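Local coordinates for Sts-2 protein (Mus musculus, PDB 3D4I) that shows acid-dependent phosphatase activity through its 2H-phosphatase domain and, as the full-length protein, probably interferes with CBL-mediated down-regulation of receptor tyrosine kinases, at residues G11-R16 against M236-E241; P65-C70 against V101-H106; A81-G86 against E110-K115; R88-F93 against G195-V200; K116-V121 against N152-Y157. All coordinates share one frame; numbering follows the deposited sequence.

Interaction 1 (G11-R16 against M236-E241); sequences GILVIR and MCFCEE. Unlike the reference sequence in segment 11-16: Ile15 (reference Val).
Met236 stands opposite Ile15 as a non-hydrogen-bonded pair of the antiparallel strands 236-241 and 11-16; in one of its two modelled conformers its side chain lies alongside that of Ile15. Cys237 pairs with Val14 on the other face through two backbone bonds, Val14 N to Cys237 O at 2.9 Å and Cys237 N to Val14 O at 3.0 Å. Phe238 holds CG anti to the backbone N (chi1 -171°), which brings the ring back toward strand 11-16, the side chain crossing that of Leu13 at about a right angle. Its CD1 touches Leu13 CD1 at 3.8 Å and approaches Ile12 O at 3.3 Å, while CE1 rests 3.9 Å from Gly11 CA, where a CB would collide with the ring. Cutting this residue back to an alanine would probably open a gap beside Leu13 CD1 and Gly11 CA. Cys239 and Ile12 form the second hydrogen-bonded pair, each N bonding to the other's O at 2.9 Å; Glu240 follows opposite Gly11. In the mixed sheet of this histidine phosphatase fold, strand 11-16 lies between 236-241 and 196-201. Val14 and Cys237 pack against helix 205-208, Cys237 also meets Trp271 of the second subunit, and Leu13 and Phe238 both rest on Ile196 of strand 196-201.

Interaction 2 (P65-C70 against V101-H106); sequences PPLSSC and VQTAKH
Gln102 OE1 takes the backbone N-H of Leu67 in a nearly straight bond, Leu67 N to OE1 2.9 Å with 167° at the hydrogen and the donor tilted 20° from the amide's carbonyl plane. Pro66 adds its CA, 3.4 Å from the same Gln102 OE1. The amide reaches the loop because Gln102 sets CG beside its own backbone N (chi1 -73°) and runs extended from there. Leu67 slides past it in the opposite direction, CD1 lying 3.7 Å from Gln102 CB. The two methyls of Leu67 straddle Thr103 OG1, CD1 and CD2 each 3.7 Å from that oxygen, whose polar partners are Arg99 O and Gly18 N. At the far end, Leu67 CD1 reaches the edge of the His106 ring, 4.0 Å from CD2. With an alanine here, Leu67 N would probably lose its acceptor and Leu67 the packing of the glutamine chain. Ser68 N-caps helix 69-85 and also bonds to Glu19; the loop thus leads into helix 69-85 while packing on helix 98-111, beside the Arg16-His17-Gly18 run that carries the RHG signature of histidine phosphatases. His106 in turn packs on Ile72 and Ala75 of helix 69-85.

Interaction 3 (A81-G86 against E110-K115); sequences ALLDSG and ELKLEK
Two helix C-termini meet in this contact, that of helix 69-85 and that of helix 98-111, the latter finished by a Schellman motif at Lys112, whose positive phi (67°) accompanies two bonds back into the last turn. In the alternating helix-strand order of the histidine phosphatase fold, these helices come just before and just after strand 89-94. Leu111 is the wedge between them. Its CD1 points at the backbone of the neighbouring helix, 3.5 Å from Leu83 N and 3.8 Å from Leu82 C, and it also touches Leu82 CB at 3.9 Å. The first torsion of Leu111 (chi1 -114°) lies well off a staggered position, which suggests that the side chain accepts some strain to fit. The same residue packs on Val89 of strand 89-94, so it fills the corner where both helices and the sheet come together. Leu82 turns inward as well, resting on Ile107, Pro254 and Val255. Leu83 answers from the other helix: with CG anti to its backbone N (chi1 -172°), it sends both methyls over the last carbonyls of the opposing helix, CD1 3.7 Å from Leu111 O and CD2 3.5 Å from Glu110 O. Beyond the leucines, helix 69-85 ends with Ser85 OG bonded to Leu82 O at 2.7 Å, a bond inside its own last turn, and Asp84 forms a salt bridge to Arg49 of the second subunit. On the solvent side Lys112 passes Leu83 at a slant, its CE lying 3.8 Å from Leu83 CD2.

Interaction 4 (R88-F93 against G195-V200); sequences RVTAVF and GITLIV
Phe93 and Thr197 cross obliquely on one face of the parallel strand pair 89-93 and 196-200, the threonine methyl meeting the ring at its edge: Thr197 CG2 is 3.4 Å from Phe93 CD1. Thr197 sets OG1 beside its backbone N (chi1 -63°) and CG2 beside the carbonyl carbon, which brings the methyl to the ring. Ile199 CD1 approaches the same ring obliquely, 4.0 Å from Phe93 CD1. On the other face Val92 and Leu198 run side by side, CB to CB 3.8 Å, while Val89 crosses Leu198 at about a right angle, its CG1 3.8 Å from Leu198 CG. Val92 is nearly eclipsed (chi1 -4°), which suggests local strain. A beta bulge at Thr90 shifts the register, so Ile196 N bonds to Arg88 O at 2.8 Å, yet Leu198 N takes Ala91 O at 2.8 Å. Thr90 packs CG2 over the guanidinium face of Arg88, and its OG1 bonds to Asp193. Helix 98-111 covers Val92 and Leu198; helix 172-187 covers Phe93 and Ile199. Five interstrand backbone bonds thus satisfy peptide groups between two apolar layers of this histidine phosphatase sheet, whereas Gly195 N is buried without a partner and probably costs some stability.

Interaction 5 (K116-V121 against N152-Y157); sequences KLKIRV and NVDLDY
Asp154 N gives its hydrogen to Ile119 O at 2.8 Å, and Ile119 N gives its own to Asn152 O at 2.9 Å, two bonds that bridge the loop 152-157 to strand 119-121 at the margin of the histidine phosphatase sheet. A water extends the link, donating to Asp154 O and accepting from Val121 N. Outside this backbone pairing, Asp154 OD2 and Arg120 NE make a long salt bridge of 3.6 Å, the guanidinium meeting the oxygen with its edge and the two planes 21° apart. The carboxylate is steadied by an Asx turn, since Asp154 OD1 accepts from Asp156 N at 2.9 Å. Further out, Arg120 spreads its aliphatic part across Tyr157: CB sits over the ring in a CH-pi contact, 3.9 Å from the centroid, and CG is 3.8 Å from Tyr157 CG. The ring is put there by CG anti to the backbone N (chi1 -179°), and its hydroxyl bonds to Glu122. Val121 and Val153 meet methyl to methyl, CG2 to CG2 3.8 Å, near Leu143 of helix 143-148. Along the ring's rim, in its plane, Val121 O lies 3.3 Å from Tyr157 CD2.

From the N terminus, strand 11-16 opens the loop that interaction 1 closes at 236-241, and the other four contacts nest inside it. Interactions 2 and 3, closing at 101-106 and 110-115, cross; both join helix 69-85, or the loop leading into it, to helix 98-111. Interaction 4 crosses each of them and closes a long loop at 195-200, within which interaction 5 nests, closing at 152-157. Interactions 1 and 4 pair strands of one sheet, and interaction 5 attaches a loop to its outermost strand 119-121. The helices join this sheet where Leu82 touches Leu13 and Thr103 touches Val200. Asn152 ND2, bonded to Glu114 O, links interaction 3 to interaction 5.

Interaction 1 (G11-R16 against M236-E241)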
# COMPACT_ATOMS: atom_id res chain seq x y z
N GLY A 11 13.08 23.95 7.03
CA GLY A 11 12.42 22.81 7.68
C GLY A 11 13.27 21.56 7.71
O GLY A 11 14.11 21.33 6.83
N ILE A 12 13.05 20.74 8.74
CA ILE A 12 13.67 19.42 8.87
C ILE A 12 12.52 18.43 9.11
O ILE A 12 11.78 18.58 10.07
CB ILE A 12 14.68 19.35 10.03
CG1 ILE A 12 16.01 20.02 9.63
CG2 ILE A 12 14.93 17.88 10.49
CD1 ILE A 12 16.93 19.10 8.86
N LEU A 13 12.37 17.47 8.20
CA LEU A 13 11.24 16.55 8.23
C LEU A 13 11.81 15.15 8.37
O LEU A 13 12.44 14.62 7.45
CB LEU A 13 10.38 16.66 6.95
CG LEU A 13 9.14 15.75 6.88
CD1 LEU A 13 8.15 16.03 8.01
CD2 LEU A 13 8.47 15.96 5.50
N VAL A 14 11.63 14.60 9.56
CA VAL A 14 12.20 13.31 9.89
C VAL A 14 11.10 12.31 9.61
O VAL A 14 9.96 12.50 10.06
CB VAL A 14 12.62 13.21 11.36
CG1 VAL A 14 13.27 11.84 11.63
CG2 VAL A 14 13.63 14.34 11.71
N ILE A 15 11.46 11.28 8.84
CA ILE A 15 10.52 10.34 8.26
C ILE A 15 11.00 8.91 8.53
O ILE A 15 12.14 8.54 8.18
CB ILE A 15 10.42 10.56 6.71
CG1 ILE A 15 9.96 12.00 6.41
CG2 ILE A 15 9.37 9.59 6.07
CD1 ILE A 15 10.03 12.38 4.95
N ARG A 16 10.11 8.09 9.10
CA ARG A 16 10.41 6.68 9.30
C ARG A 16 10.27 5.89 8.00
O ARG A 16 9.38 6.16 7.17
CB ARG A 16 9.53 6.06 10.41
CG ARG A 16 10.06 4.69 10.90
CD ARG A 16 8.83 3.79 11.18
NE ARG A 16 9.12 2.50 11.80
CZ ARG A 16 8.89 1.33 11.23
NH1 ARG A 16 8.38 1.24 9.97
NH2 ARG A 16 9.18 0.23 11.93
N MET A 236 6.04 10.84 10.69
CA MET A 236 6.88 12.04 10.54
C MET A 236 6.88 12.98 11.75
O MET A 236 5.87 13.09 12.44
CB MET A 236 6.42 12.82 9.30
CG MET A 236 6.50 12.05 8.01
SD MET A 236 5.85 13.03 6.66
CE MET A 236 6.08 11.91 5.28
N CYS A 237 8.02 13.66 11.96
CA CYS A 237 8.20 14.73 12.95
C CYS A 237 8.78 15.89 12.16
O CYS A 237 9.77 15.70 11.46
CB CYS A 237 9.25 14.32 14.01
SG CYS A 237 9.45 15.51 15.33
N PHE A 238 8.21 17.09 12.28
CA PHE A 238 8.63 18.25 11.49
C PHE A 238 9.10 19.40 12.40
O PHE A 238 8.37 19.79 13.34
CB PHE A 238 7.45 18.71 10.61
CG PHE A 238 7.80 19.76 9.59
CD1 PHE A 238 8.93 19.64 8.79
CD2 PHE A 238 6.95 20.85 9.39
CE1 PHE A 238 9.26 20.60 7.83
CE2 PHE A 238 7.25 21.82 8.42
CZ PHE A 238 8.41 21.69 7.63
N CYS A 239 10.29 19.93 12.15
CA CYS A 239 10.77 21.14 12.88
C CYS A 239 11.04 22.26 11.92
O CYS A 239 11.57 22.01 10.84
CB CYS A 239 12.04 20.83 13.65
SG CYS A 239 11.81 19.55 14.87
N GLU A 240 10.66 23.50 12.29
CA GLU A 240 11.01 24.67 11.49
C GLU A 240 11.87 25.66 12.26
O GLU A 240 11.69 25.83 13.46
CB GLU A 240 9.76 25.40 11.01
CG GLU A 240 9.01 24.68 9.92
CD GLU A 240 7.88 25.52 9.37
OE1 GLU A 240 7.27 26.26 10.16
OE2 GLU A 240 7.59 25.43 8.16
N GLU A 241 12.78 26.31 11.55
CA GLU A 241 13.71 27.28 12.12
C GLU A 241 13.21 28.71 11.96
O GLU A 241 12.84 29.13 10.86
CB GLU A 241 15.08 27.15 11.46
CG GLU A 241 16.21 27.98 12.12
CD GLU A 241 17.39 28.14 11.19
OE1 GLU A 241 17.17 28.43 10.00
OE2 GLU A 241 18.55 27.98 11.65

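Interaction 2 (P65-C70 against V101-H106)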
# COMPACT_ATOMS: atom_id res chain seq x y z
N PRO A 65 17.14 -5.86 5.72
CA PRO A 65 16.02 -6.26 4.86
C PRO A 65 15.44 -5.11 4.02
O PRO A 65 15.51 -3.94 4.43
CB PRO A 65 15.01 -6.82 5.86
CG PRO A 65 15.27 -6.00 7.12
CD PRO A 65 16.76 -5.82 7.15
N PRO A 66 14.88 -5.44 2.84
CA PRO A 66 14.26 -4.45 1.98
C PRO A 66 12.87 -4.05 2.44
O PRO A 66 12.28 -4.68 3.32
CB PRO A 66 14.17 -5.18 0.64
CG PRO A 66 13.93 -6.60 1.02
CD PRO A 66 14.83 -6.79 2.22
N LEU A 67 12.34 -3.00 1.82
CA LEU A 67 10.95 -2.66 2.02
C LEU A 67 10.10 -3.77 1.42
O LEU A 67 10.47 -4.35 0.42
CB LEU A 67 10.63 -1.38 1.25
CG LEU A 67 11.23 -0.09 1.81
CD1 LEU A 67 10.82 1.08 0.91
CD2 LEU A 67 10.77 0.11 3.21
N SER A 68 8.97 -4.06 2.03
CA SER A 68 7.94 -4.90 1.40
C SER A 68 7.27 -4.13 0.29
O SER A 68 7.48 -2.91 0.15
CB SER A 68 6.89 -5.28 2.44
OG SER A 68 6.21 -4.10 2.88
N SER A 69 6.46 -4.82 -0.52
CA SER A 69 5.65 -4.13 -1.53
C SER A 69 4.77 -3.03 -0.90
O SER A 69 4.61 -1.94 -1.45
CB SER A 69 4.76 -5.16 -2.24
OG SER A 69 5.60 -6.10 -2.92
N CYS A 70 4.22 -3.32 0.28
CA CYS A 70 3.39 -2.34 0.99
C CYS A 70 4.25 -1.14 1.48
O CYS A 70 3.82 0.00 1.38
CB CYS A 70 2.70 -3.00 2.18
SG CYS A 70 1.54 -1.93 3.05
N VAL A 101 17.31 3.94 2.66
CA VAL A 101 17.67 4.42 1.31
C VAL A 101 16.53 4.17 0.27
O VAL A 101 16.27 5.02 -0.59
CB VAL A 101 19.06 3.88 0.81
CG1 VAL A 101 19.40 4.44 -0.55
CG2 VAL A 101 20.19 4.25 1.76
N GLN A 102 15.84 3.03 0.38
CA GLN A 102 14.71 2.75 -0.53
C GLN A 102 13.54 3.72 -0.34
O GLN A 102 12.95 4.24 -1.30
CB GLN A 102 14.23 1.30 -0.40
CG GLN A 102 15.19 0.27 -1.02
CD GLN A 102 14.74 -1.16 -0.77
OE1 GLN A 102 14.28 -1.50 0.34
NE2 GLN A 102 14.91 -2.01 -1.78
N THR A 103 13.20 3.95 0.91
CA THR A 103 12.14 4.91 1.27
C THR A 103 12.50 6.27 0.67
O THR A 103 11.66 6.92 0.04
CB THR A 103 11.93 4.99 2.80
OG1 THR A 103 11.60 3.71 3.35
CG2 THR A 103 10.76 5.97 3.16
N ALA A 104 13.77 6.70 0.86
CA ALA A 104 14.22 7.98 0.31
C ALA A 104 14.05 8.04 -1.21
O ALA A 104 13.52 9.02 -1.73
CB ALA A 104 15.69 8.26 0.70
N LYS A 105 14.50 7.00 -1.92
CA LYS A 105 14.38 6.94 -3.38
C LYS A 105 12.91 7.06 -3.82
O LYS A 105 12.60 7.83 -4.72
CB LYS A 105 15.01 5.64 -3.93
CG LYS A 105 14.83 5.40 -5.46
CD LYS A 105 15.33 3.98 -5.85
CE LYS A 105 15.43 3.73 -7.35
NZ LYS A 105 15.76 2.29 -7.58
N HIS A 106 12.02 6.29 -3.20
CA HIS A 106 10.60 6.28 -3.63
C HIS A 106 9.91 7.64 -3.39
O HIS A 106 9.17 8.13 -4.24
CB HIS A 106 9.85 5.12 -2.95
CG HIS A 106 10.27 3.78 -3.45
ND1 HIS A 106 10.17 3.41 -4.78
CD2 HIS A 106 10.77 2.70 -2.80
CE1 HIS A 106 10.61 2.17 -4.92
NE2 HIS A 106 10.98 1.72 -3.74

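Interaction 3 (A81-G86 against E110-K115)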
# COMPACT_ATOMS: atom_id res chain seq x y z
N ALA A 81 2.06 12.88 -1.78
CA ALA A 81 1.44 13.90 -0.91
C ALA A 81 2.36 15.11 -0.76
O ALA A 81 1.91 16.26 -0.81
CB ALA A 81 1.08 13.32 0.46
N LEU A 82 3.66 14.86 -0.58
CA LEU A 82 4.63 15.94 -0.54
C LEU A 82 4.60 16.77 -1.81
O LEU A 82 4.59 18.00 -1.73
CB LEU A 82 6.06 15.43 -0.27
CG LEU A 82 6.29 15.08 1.21
CD1 LEU A 82 7.50 14.16 1.38
CD2 LEU A 82 6.41 16.39 2.10
N LEU A 83 4.57 16.12 -2.97
CA LEU A 83 4.38 16.85 -4.24
C LEU A 83 3.11 17.72 -4.21
O LEU A 83 3.16 18.92 -4.52
CB LEU A 83 4.37 15.92 -5.48
CG LEU A 83 4.36 16.64 -6.84
CD1 LEU A 83 5.64 17.49 -6.99
CD2 LEU A 83 4.23 15.66 -8.00
N ASP A 84 1.98 17.10 -3.82
CA ASP A 84 0.68 17.78 -3.77
C ASP A 84 0.70 19.01 -2.85
O ASP A 84 0.06 20.04 -3.13
CB ASP A 84 -0.40 16.79 -3.30
CG ASP A 84 -0.75 15.73 -4.36
OD1 ASP A 84 -0.26 15.81 -5.52
OD2 ASP A 84 -1.50 14.80 -4.01
N SER A 85 1.46 18.92 -1.76
CA SER A 85 1.53 20.00 -0.77
C SER A 85 2.24 21.28 -1.26
O SER A 85 2.10 22.33 -0.63
CB SER A 85 2.20 19.51 0.50
OG SER A 85 3.60 19.47 0.33
N GLY A 86 3.01 21.17 -2.33
CA GLY A 86 3.73 22.31 -2.88
C GLY A 86 5.00 22.73 -2.15
O GLY A 86 5.66 23.68 -2.55
N GLU A 110 8.51 10.18 -6.57
CA GLU A 110 7.17 10.76 -6.59
C GLU A 110 7.17 12.28 -6.50
O GLU A 110 6.23 12.93 -6.96
CB GLU A 110 6.29 10.18 -5.49
CG GLU A 110 5.91 8.72 -5.69
CD GLU A 110 5.07 8.48 -6.92
OE1 GLU A 110 4.22 9.35 -7.28
OE2 GLU A 110 5.29 7.42 -7.54
N LEU A 111 8.22 12.83 -5.89
CA LEU A 111 8.44 14.29 -5.91
C LEU A 111 8.96 14.80 -7.26
O LEU A 111 9.02 16.00 -7.48
CB LEU A 111 9.48 14.66 -4.86
CG LEU A 111 9.28 15.50 -3.59
CD1 LEU A 111 8.01 16.39 -3.54
CD2 LEU A 111 9.47 14.72 -2.33
N LYS A 112 9.41 13.89 -8.12
CA LYS A 112 10.07 14.20 -9.40
C LYS A 112 11.44 14.87 -9.23
O LYS A 112 11.91 15.62 -10.11
CB LYS A 112 9.16 15.04 -10.32
CG LYS A 112 7.88 14.33 -10.71
CD LYS A 112 6.97 15.21 -11.57
CE LYS A 112 5.51 14.74 -11.51
NZ LYS A 112 5.39 13.26 -11.42
N LEU A 113 12.09 14.53 -8.12
CA LEU A 113 13.36 15.13 -7.75
C LEU A 113 14.51 14.12 -7.71
O LEU A 113 15.60 14.46 -7.28
CB LEU A 113 13.22 15.83 -6.39
CG LEU A 113 12.25 17.02 -6.36
CD1 LEU A 113 12.15 17.51 -4.91
CD2 LEU A 113 12.73 18.14 -7.27
N GLU A 114 14.26 12.89 -8.16
CA GLU A 114 15.26 11.82 -8.02
C GLU A 114 16.57 12.04 -8.80
O GLU A 114 17.62 11.54 -8.41
CB GLU A 114 14.65 10.44 -8.33
CG GLU A 114 14.49 10.11 -9.83
CD GLU A 114 13.21 10.65 -10.48
OE1 GLU A 114 12.72 11.73 -10.10
OE2 GLU A 114 12.70 9.99 -11.43
N LYS A 115 16.50 12.80 -9.89
CA LYS A 115 17.71 13.13 -10.64
C LYS A 115 18.30 14.48 -10.21
O LYS A 115 19.47 14.75 -10.46
CB LYS A 115 17.42 13.15 -12.14
CG LYS A 115 16.78 11.90 -12.69
CD LYS A 115 16.31 12.18 -14.12
CE LYS A 115 15.41 11.08 -14.67
NZ LYS A 115 15.09 11.33 -16.11

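Interaction 4 (R88-F93 against G195-V200)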
# COMPACT_ATOMS: atom_id res chain seq x y z
N ARG A 88 8.86 23.01 -0.84
CA ARG A 88 10.16 22.94 -1.50
C ARG A 88 11.10 22.01 -0.74
O ARG A 88 11.53 22.35 0.35
CB ARG A 88 10.77 24.37 -1.57
CG ARG A 88 12.01 24.47 -2.44
CD ARG A 88 12.45 25.94 -2.75
NE ARG A 88 13.80 25.89 -3.31
CZ ARG A 88 14.90 26.28 -2.69
NH1 ARG A 88 14.83 26.82 -1.47
NH2 ARG A 88 16.08 26.14 -3.29
N VAL A 89 11.42 20.85 -1.32
CA VAL A 89 12.39 19.93 -0.74
C VAL A 89 13.75 20.20 -1.39
O VAL A 89 13.85 20.17 -2.62
CB VAL A 89 11.99 18.44 -0.98
CG1 VAL A 89 13.08 17.49 -0.48
CG2 VAL A 89 10.65 18.14 -0.33
N THR A 90 14.77 20.44 -0.57
CA THR A 90 16.10 20.86 -1.05
C THR A 90 17.23 19.88 -0.77
O THR A 90 18.33 20.02 -1.30
CB THR A 90 16.49 22.23 -0.43
OG1 THR A 90 16.51 22.12 1.00
CG2 THR A 90 15.48 23.28 -0.82
N ALA A 91 16.99 18.91 0.10
CA ALA A 91 18.04 17.97 0.46
C ALA A 91 17.42 16.75 1.11
O ALA A 91 16.35 16.83 1.70
CB ALA A 91 19.07 18.61 1.37
N VAL A 92 18.12 15.62 0.97
CA VAL A 92 17.73 14.40 1.64
C VAL A 92 18.91 13.59 2.11
O VAL A 92 19.88 13.34 1.38
CB VAL A 92 16.56 13.56 0.96
CG1 VAL A 92 15.94 14.23 -0.26
CG2 VAL A 92 16.87 12.08 0.76
N PHE A 93 18.82 13.26 3.39
CA PHE A 93 19.77 12.43 4.07
C PHE A 93 19.05 11.14 4.42
O PHE A 93 17.85 11.16 4.74
CB PHE A 93 20.28 13.13 5.32
CG PHE A 93 21.01 14.42 5.04
CD1 PHE A 93 20.30 15.58 4.78
CD2 PHE A 93 22.40 14.46 5.03
CE1 PHE A 93 20.96 16.79 4.49
CE2 PHE A 93 23.08 15.67 4.76
CZ PHE A 93 22.35 16.83 4.49
N GLY A 195 14.31 25.79 2.27
CA GLY A 195 13.33 24.73 2.06
C GLY A 195 13.44 23.63 3.10
O GLY A 195 14.00 23.84 4.20
N ILE A 196 12.88 22.48 2.76
CA ILE A 196 12.85 21.33 3.67
C ILE A 196 13.93 20.31 3.35
O ILE A 196 14.09 19.89 2.21
CB ILE A 196 11.45 20.65 3.65
CG1 ILE A 196 10.34 21.65 3.98
CG2 ILE A 196 11.42 19.40 4.59
CD1 ILE A 196 8.92 21.06 3.91
N THR A 197 14.65 19.89 4.39
CA THR A 197 15.56 18.76 4.31
C THR A 197 14.87 17.51 4.85
O THR A 197 14.34 17.51 5.97
CB THR A 197 16.83 19.03 5.13
OG1 THR A 197 17.53 20.15 4.57
CG2 THR A 197 17.77 17.80 5.14
N LEU A 198 14.91 16.42 4.08
CA LEU A 198 14.35 15.14 4.58
C LEU A 198 15.42 14.33 5.30
O LEU A 198 16.55 14.25 4.84
CB LEU A 198 13.74 14.35 3.42
CG LEU A 198 12.79 15.05 2.42
CD1 LEU A 198 12.23 14.03 1.42
CD2 LEU A 198 11.63 15.74 3.11
N ILE A 199 15.05 13.76 6.44
CA ILE A 199 15.90 12.89 7.22
C ILE A 199 15.16 11.55 7.24
O ILE A 199 14.22 11.37 8.01
CB ILE A 199 16.12 13.41 8.68
CG1 ILE A 199 16.71 14.85 8.72
CG2 ILE A 199 16.96 12.44 9.51
CD1 ILE A 199 18.03 15.04 8.04
N VAL A 200 15.57 10.62 6.39
CA VAL A 200 14.83 9.37 6.22
C VAL A 200 15.55 8.30 7.02
O VAL A 200 16.68 7.91 6.67
CB VAL A 200 14.75 8.94 4.75
CG1 VAL A 200 13.90 7.64 4.63
CG2 VAL A 200 14.16 10.07 3.88

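Interaction 5 (K116-V121 against N152-Y157)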
# COMPACT_ATOMS: atom_id res chain seq x y z
N LYS A 116 17.49 15.33 -9.59
CA LYS A 116 17.93 16.63 -9.12
C LYS A 116 18.68 16.52 -7.80
O LYS A 116 19.75 17.09 -7.65
CB LYS A 116 16.74 17.60 -9.00
CG LYS A 116 17.10 18.96 -8.45
CD LYS A 116 15.90 19.90 -8.42
CE LYS A 116 16.19 21.16 -7.58
NZ LYS A 116 17.25 22.04 -8.17
N LEU A 117 18.12 15.78 -6.84
CA LEU A 117 18.75 15.66 -5.53
C LEU A 117 19.40 14.31 -5.34
O LEU A 117 18.78 13.28 -5.61
CB LEU A 117 17.72 15.88 -4.42
CG LEU A 117 16.91 17.18 -4.48
CD1 LEU A 117 15.87 17.25 -3.36
CD2 LEU A 117 17.87 18.38 -4.41
N LYS A 118 20.64 14.31 -4.86
CA LYS A 118 21.31 13.08 -4.48
C LYS A 118 21.04 12.74 -3.03
O LYS A 118 21.04 13.63 -2.16
CB LYS A 118 22.84 13.17 -4.68
CG LYS A 118 23.28 13.69 -6.03
CD LYS A 118 24.77 13.41 -6.25
CE LYS A 118 25.30 14.28 -7.37
NZ LYS A 118 24.57 14.04 -8.66
N ILE A 119 20.87 11.45 -2.76
CA ILE A 119 20.66 10.98 -1.41
C ILE A 119 21.98 10.99 -0.69
O ILE A 119 22.94 10.35 -1.14
CB ILE A 119 20.05 9.55 -1.38
CG1 ILE A 119 18.65 9.55 -2.03
CG2 ILE A 119 20.03 9.00 0.06
CD1 ILE A 119 18.19 8.15 -2.50
N ARG A 120 22.03 11.71 0.43
CA ARG A 120 23.23 11.76 1.25
C ARG A 120 23.15 10.70 2.32
O ARG A 120 22.34 10.81 3.25
CB ARG A 120 23.38 13.14 1.87
CG ARG A 120 23.88 14.14 0.85
CD ARG A 120 23.33 15.52 1.09
NE ARG A 120 24.01 16.48 0.22
CZ ARG A 120 23.80 17.79 0.25
NH1 ARG A 120 22.92 18.31 1.09
NH2 ARG A 120 24.49 18.59 -0.56
N VAL A 121 23.98 9.67 2.19
CA VAL A 121 23.92 8.57 3.16
C VAL A 121 24.72 8.96 4.40
O VAL A 121 25.93 9.25 4.33
CB VAL A 121 24.38 7.22 2.56
CG1 VAL A 121 24.33 6.10 3.63
CG2 VAL A 121 23.51 6.83 1.38
N ASN A 152 20.39 7.27 -6.63
CA ASN A 152 21.18 8.46 -6.93
C ASN A 152 21.85 8.99 -5.66
O ASN A 152 21.53 10.08 -5.19
CB ASN A 152 20.33 9.54 -7.61
CG ASN A 152 21.16 10.71 -8.13
OD1 ASN A 152 22.38 10.60 -8.27
ND2 ASN A 152 20.51 11.84 -8.41
N VAL A 153 22.76 8.20 -5.11
CA VAL A 153 23.49 8.52 -3.88
C VAL A 153 24.61 9.56 -4.12
O VAL A 153 25.11 9.70 -5.23
CB VAL A 153 24.06 7.23 -3.24
CG1 VAL A 153 25.31 7.53 -2.41
CG2 VAL A 153 23.00 6.51 -2.40
N ASP A 154 24.97 10.30 -3.06
CA ASP A 154 26.00 11.32 -3.15
C ASP A 154 27.39 10.74 -2.84
O ASP A 154 27.74 10.50 -1.68
CB ASP A 154 25.67 12.51 -2.24
CG ASP A 154 26.54 13.74 -2.53
OD1 ASP A 154 27.61 13.59 -3.18
OD2 ASP A 154 26.16 14.86 -2.11
N LEU A 155 28.19 10.54 -3.88
CA LEU A 155 29.53 9.98 -3.72
C LEU A 155 30.52 10.98 -3.10
O LEU A 155 31.57 10.57 -2.58
CB LEU A 155 30.06 9.43 -5.05
CG LEU A 155 29.16 8.43 -5.77
CD1 LEU A 155 29.77 7.99 -7.09
CD2 LEU A 155 28.84 7.20 -4.91
N ASP A 156 30.18 12.27 -3.15
CA ASP A 156 30.99 13.34 -2.58
C ASP A 156 30.68 13.62 -1.13
O ASP A 156 31.46 14.30 -0.45
CB ASP A 156 30.79 14.65 -3.35
CG ASP A 156 31.24 14.56 -4.79
OD1 ASP A 156 32.18 13.78 -5.08
OD2 ASP A 156 30.64 15.29 -5.62
N TYR A 157 29.54 13.12 -0.64
CA TYR A 157 29.11 13.43 0.71
C TYR A 157 30.09 12.85 1.71
O TYR A 157 30.54 11.71 1.55
CB TYR A 157 27.68 12.94 0.99
CG TYR A 157 27.20 13.27 2.39
CD1 TYR A 157 27.11 14.59 2.81
CD2 TYR A 157 26.85 12.27 3.28
CE1 TYR A 157 26.70 14.91 4.08
CE2 TYR A 157 26.42 12.58 4.57
CZ TYR A 157 26.35 13.91 4.96
OH TYR A 157 25.93 14.23 6.22
O HOH W 1 26.30 9.53 0.47